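Local coordinates for protein acyl-CoA thioester hydrolase HI0827 (Haemophilus influenzae Rd KW20, PDB 3BJK) that probably hydrolyses the thioester bond of a broad range of acyl-coenzyme A substrates, working as a hexamer built as a trimer of hotdog-fold dimers, at residues A47-A50 against K51-H55; Q139-E142 against K143-L147. The protein carries 1 engineered substitution. One frame throughout, in Å; residues are numbered along the deposited sequence.

Contact 1 of 2, residues A47-A50 against K51-H55. With EDO (1,2-ethanediol), chain S.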
loop_
_atom_site.group_PDB
_atom_site.type_symbol
_atom_site.label_atom_id
_atom_site.label_comp_id
_atom_site.label_asym_id
_atom_site.label_seq_id
_atom_site.Cartn_x
_atom_site.Cartn_y
_atom_site.Cartn_z
ATOM N N ALA C 47 -2.129 20.056 6.719
ATOM C CA ALA C 47 -3.522 20.200 6.240
ATOM C C ALA C 47 -4.560 20.098 7.322
ATOM O O ALA C 47 -5.604 20.820 7.251
ATOM C CB ALA C 47 -3.811 19.170 5.186
ATOM N N ILE C 48 -4.327 19.245 8.305
ATOM C CA ILE C 48 -5.243 19.108 9.461
ATOM C C ILE C 48 -5.391 20.481 10.147
ATOM O O ILE C 48 -6.480 20.928 10.412
ATOM C CB ILE C 48 -4.770 18.030 10.489
ATOM C CG1 ILE C 48 -4.942 16.600 9.924
ATOM C CG2 ILE C 48 -5.569 18.126 11.783
ATOM C CD1 ILE C 48 -4.337 15.451 10.803
ATOM N N LEU C 49 -4.259 21.105 10.446
ATOM C CA LEU C 49 -4.221 22.395 11.115
ATOM C C LEU C 49 -4.876 23.506 10.226
ATOM O O LEU C 49 -5.687 24.308 10.700
ATOM C CB LEU C 49 -2.800 22.757 11.473
ATOM C CG LEU C 49 -2.582 23.701 12.701
ATOM C CD1 LEU C 49 -1.442 24.615 12.472
ATOM C CD2 LEU C 49 -3.801 24.455 13.242
ATOM N N ALA C 50 -4.567 23.490 8.934
ATOM C CA ALA C 50 -5.269 24.371 7.996
ATOM C C ALA C 50 -6.771 24.134 7.992
ATOM O O ALA C 50 -7.520 25.100 8.026
ATOM C CB ALA C 50 -4.730 24.245 6.600
ATOM N N LYS C 51 -7.239 22.888 7.934
ATOM C CA LYS C 51 -8.671 22.680 7.931
ATOM C C LYS C 51 -9.305 23.159 9.238
ATOM O O LYS C 51 -10.425 23.614 9.238
ATOM C CB LYS C 51 -9.011 21.197 7.717
ATOM C CG LYS C 51 -8.603 20.700 6.370
ATOM C CD LYS C 51 -8.692 19.255 6.307
ATOM C CE LYS C 51 -7.948 18.658 5.154
ATOM N NZ LYS C 51 -7.653 17.266 5.545
ATOM N N GLU C 52 -8.581 22.982 10.354
ATOM C CA GLU C 52 -9.071 23.414 11.649
ATOM C C GLU C 52 -9.343 24.957 11.627
ATOM O O GLU C 52 -10.413 25.427 11.982
ATOM C CB GLU C 52 -8.106 23.004 12.764
ATOM C CG GLU C 52 -8.254 21.544 13.221
ATOM C CD GLU C 52 -7.094 21.066 14.105
ATOM O OE1 GLU C 52 -5.972 21.651 14.059
ATOM O OE2 GLU C 52 -7.315 20.084 14.833
ATOM N N ILE C 53 -8.367 25.695 11.140
ATOM C CA ILE C 53 -8.386 27.148 11.053
ATOM C C ILE C 53 -9.415 27.623 10.020
ATOM O O ILE C 53 -10.147 28.572 10.269
ATOM C CB ILE C 53 -6.943 27.674 10.707
ATOM C CG1 ILE C 53 -6.011 27.408 11.897
ATOM C CG2 ILE C 53 -6.922 29.191 10.268
ATOM C CD1 ILE C 53 -4.610 27.746 11.599
ATOM N N ALA C 54 -9.446 26.950 8.879
ATOM C CA ALA C 54 -10.322 27.311 7.763
ATOM C C ALA C 54 -11.768 26.909 7.982
ATOM O O ALA C 54 -12.648 27.379 7.247
ATOM C CB ALA C 54 -9.795 26.657 6.454
ATOM N N HIS C 55 -12.015 26.046 8.975
ATOM C CA HIS C 55 -13.350 25.516 9.282
ATOM C C HIS C 55 -13.895 24.732 8.086
ATOM O O HIS C 55 -15.056 24.840 7.740
ATOM C CB HIS C 55 -14.309 26.631 9.729
ATOM C CG HIS C 55 -14.228 26.943 11.195
ATOM N ND1 HIS C 55 -13.123 26.630 11.966
ATOM C CD2 HIS C 55 -15.103 27.559 12.027
ATOM C CE1 HIS C 55 -13.339 27.007 13.216
ATOM N NE2 HIS C 55 -14.527 27.581 13.278
HETATM C C1 EDO S . -4.183 20.115 17.119
HETATM O O1 EDO S . -5.491 20.721 16.989
HETATM C C2 EDO S . -3.270 20.505 15.952
HETATM O O2 EDO S . -3.696 20.018 14.679
#
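Leu49 and Ile53, one helical turn apart, meet through methyl groups: CD2 of Leu49 lies 3.8 Å from CD1 of Ile53, the two side chains crossing at a slant. With CG1 anti to its carbonyl carbon (chi1 -68°), Ile53 folds its longer branch back along the preceding turn, where CG1 rests 3.3 Å from the carbonyl O of Leu49. The same CD2 of Leu49 also stands 3.6 Å from OE1 of Glu52, whose chain crosses that of Leu49 at nearly a right angle.

Glu52 runs extended beside Ile48, both pointing the same way. Its carboxylate receives one hydrogen bond on each oxygen from a single 1,2-ethanediol, probably from the crystallisation liquor, O2 to OE1 and O1 to OE2, each 2.9 Å. OE2 is further held by salt bridges to Lys101 and Arg19 of the second subunit, and Arg19 of that subunit also binds the diol; these positive charges would favour the ionised carboxylate.

Lys51 stretches back over the preceding turn, its CG 3.1 Å from Ala47 O and its CE near Ala47 CB. Four backbone i to i+4 bonds, from the amides of Lys51 to Ala54, run through the segment. At its end His55 turns out of the helix with positive phi (61°), and its ND1 donates to Glu52 O at 3.0 Å, the oxygen lying in the ring plane at the edge.

Ala50 and Ala54 pack on Ile92 of strand 91-101, and Ala50 also on Phe121 of strand 111-123. This is the C-terminal end of the long central helix of a hotdog fold, seated on its antiparallel sheet, with Glu52 turned to the partner subunit.

Contact 2 of 2, residues Q139-E142 against K143-L147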
loop_
_atom_site.group_PDB
_atom_site.type_symbol
_atom_site.label_atom_id
_atom_site.label_comp_id
_atom_site.label_asym_id
_atom_site.label_seq_id
_atom_site.Cartn_x
_atom_site.Cartn_y
_atom_site.Cartn_z
ATOM N N GLN C 139 -12.743 29.993 16.863
ATOM C CA GLN C 139 -11.752 29.822 17.923
ATOM C C GLN C 139 -10.392 29.314 17.434
ATOM O O GLN C 139 -9.345 29.689 17.964
ATOM C CB GLN C 139 -12.269 28.830 18.937
ATOM C CG GLN C 139 -13.431 29.334 19.733
ATOM C CD GLN C 139 -13.746 28.407 20.881
ATOM O OE1 GLN C 139 -13.412 27.207 20.851
ATOM N NE2 GLN C 139 -14.359 28.950 21.904
ATOM N N GLU C 140 -10.412 28.431 16.450
ATOM C CA GLU C 140 -9.179 27.887 15.938
ATOM C C GLU C 140 -8.361 29.003 15.273
ATOM O O GLU C 140 -7.149 29.078 15.470
ATOM C CB GLU C 140 -9.467 26.712 15.003
ATOM C CG GLU C 140 -10.119 25.492 15.747
ATOM C CD GLU C 140 -9.109 24.402 16.235
ATOM O OE1 GLU C 140 -7.862 24.604 16.123
ATOM O OE2 GLU C 140 -9.577 23.321 16.700
ATOM N N LEU C 141 -9.032 29.873 14.518
ATOM C CA LEU C 141 -8.385 31.054 13.900
ATOM C C LEU C 141 -7.897 32.024 14.967
ATOM O O LEU C 141 -6.765 32.488 14.912
ATOM C CB LEU C 141 -9.356 31.775 12.960
ATOM C CG LEU C 141 -8.939 33.109 12.311
ATOM C CD1 LEU C 141 -7.674 32.929 11.450
ATOM C CD2 LEU C 141 -10.092 33.710 11.479
ATOM N N GLU C 142 -8.774 32.313 15.930
ATOM C CA GLU C 142 -8.454 33.159 17.089
ATOM C C GLU C 142 -7.122 32.750 17.750
ATOM O O GLU C 142 -6.255 33.599 17.927
ATOM C CB GLU C 142 -9.613 33.130 18.123
ATOM C CG GLU C 142 -10.114 34.477 18.597
ATOM C CD GLU C 142 -11.153 34.375 19.754
ATOM O OE1 GLU C 142 -11.802 33.306 19.953
ATOM O OE2 GLU C 142 -11.321 35.388 20.475
ATOM N N LYS C 143 -6.976 31.469 18.100
ATOM C CA LYS C 143 -5.732 30.910 18.685
ATOM C C LYS C 143 -4.445 31.138 17.831
ATOM O O LYS C 143 -3.390 31.542 18.348
ATOM C CB LYS C 143 -5.877 29.387 18.886
ATOM C CG LYS C 143 -6.563 28.932 20.162
ATOM C CD LYS C 143 -6.453 27.384 20.328
ATOM C CE LYS C 143 -6.785 26.934 21.792
ATOM N NZ LYS C 143 -6.024 25.687 22.141
ATOM N N ALA C 144 -4.544 30.843 16.539
ATOM C CA ALA C 144 -3.458 31.108 15.579
ATOM C C ALA C 144 -3.076 32.584 15.489
ATOM O O ALA C 144 -1.891 32.918 15.501
ATOM C CB ALA C 144 -3.844 30.602 14.186
ATOM N N LEU C 145 -4.066 33.457 15.337
ATOM C CA LEU C 145 -3.797 34.885 15.198
ATOM C C LEU C 145 -3.110 35.403 16.463
ATOM O O LEU C 145 -2.240 36.261 16.392
ATOM C CB LEU C 145 -5.080 35.687 14.918
ATOM C CG LEU C 145 -5.820 35.558 13.573
ATOM C CD1 LEU C 145 -7.020 36.504 13.508
ATOM C CD2 LEU C 145 -4.900 35.839 12.412
ATOM N N ALA C 146 -3.494 34.851 17.610
ATOM C CA ALA C 146 -2.918 35.245 18.878
ATOM C C ALA C 146 -1.440 34.885 18.938
ATOM O O ALA C 146 -0.622 35.702 19.320
ATOM C CB ALA C 146 -3.681 34.606 20.024
ATOM N N LEU C 147 -1.097 33.668 18.565
ATOM C CA LEU C 147 0.312 33.274 18.528
ATOM C C LEU C 147 1.102 34.043 17.461
ATOM O O LEU C 147 2.273 34.304 17.642
ATOM C CB LEU C 147 0.466 31.763 18.318
ATOM C CG LEU C 147 -0.213 30.851 19.369
ATOM C CD1 LEU C 147 -0.391 29.437 18.839
ATOM C CD2 LEU C 147 0.521 30.804 20.715
#
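Regular alpha-helical i to i+4 bonding joins 139-142 to 143-147: the amides of Lys143, Leu145 and Ala146 donate to the carbonyls of Gln139, Leu141 and Glu142, while the bond from Ala144 N to Glu140 O is weak at 3.3 Å. The main side-chain contact is between Leu141 and Leu145, their chains inclined to each other. CD1 of Leu141 comes 3.9 Å from CG of Leu145. Leu141 has CG anti to its own amide nitrogen (chi1 174°), which carries its isopropyl end forward to the next turn; Leu145, with CG beside its N (chi1 -69°), leans back to meet it and sets its CG 3.5 Å from Leu141 O.

This helix follows the hotdog sheet in the chain. Leu141 and Ala144 are buried, reaching Val87 and Cys84 of strand 77-87, whereas Leu145 is exposed along with Gln139, Glu142 and Ala146.

Lys143 is extended beyond CG, and its CB and CG lie 3.6 Å from Gln139 O. Its NZ remains 6.4 Å from Glu140 OE1, too far for a salt bridge. Glu140 instead uses OE2 to form one with Lys101 of the second subunit. Just before the helix, Asn138 OD1 accepts a hydrogen bond from Leu141 N in the first turn.

In the fold
From the N terminus, the chain lays down strand 15-21 and then helix 35-54, whose last turns hold contact 1. Four further strands complete the antiparallel sheet before helix 139-148 carries contact 2. Each contact is local and closes no long loop; they follow in series, neither nesting nor crossing. Their centres lie about 11 Å apart because the two helices pack together: Ile53 CD1 is 3.9 Å from Ala144 CB, and Glu52 O is 3.4 Å from Glu140 CB. A hydrogen bond from Asn138 ND2 to Ile53 O joins the approach to the later helix with the end of the earlier one. Lys101 of the second subunit bridges both helices, pairing with Glu52 and Glu140.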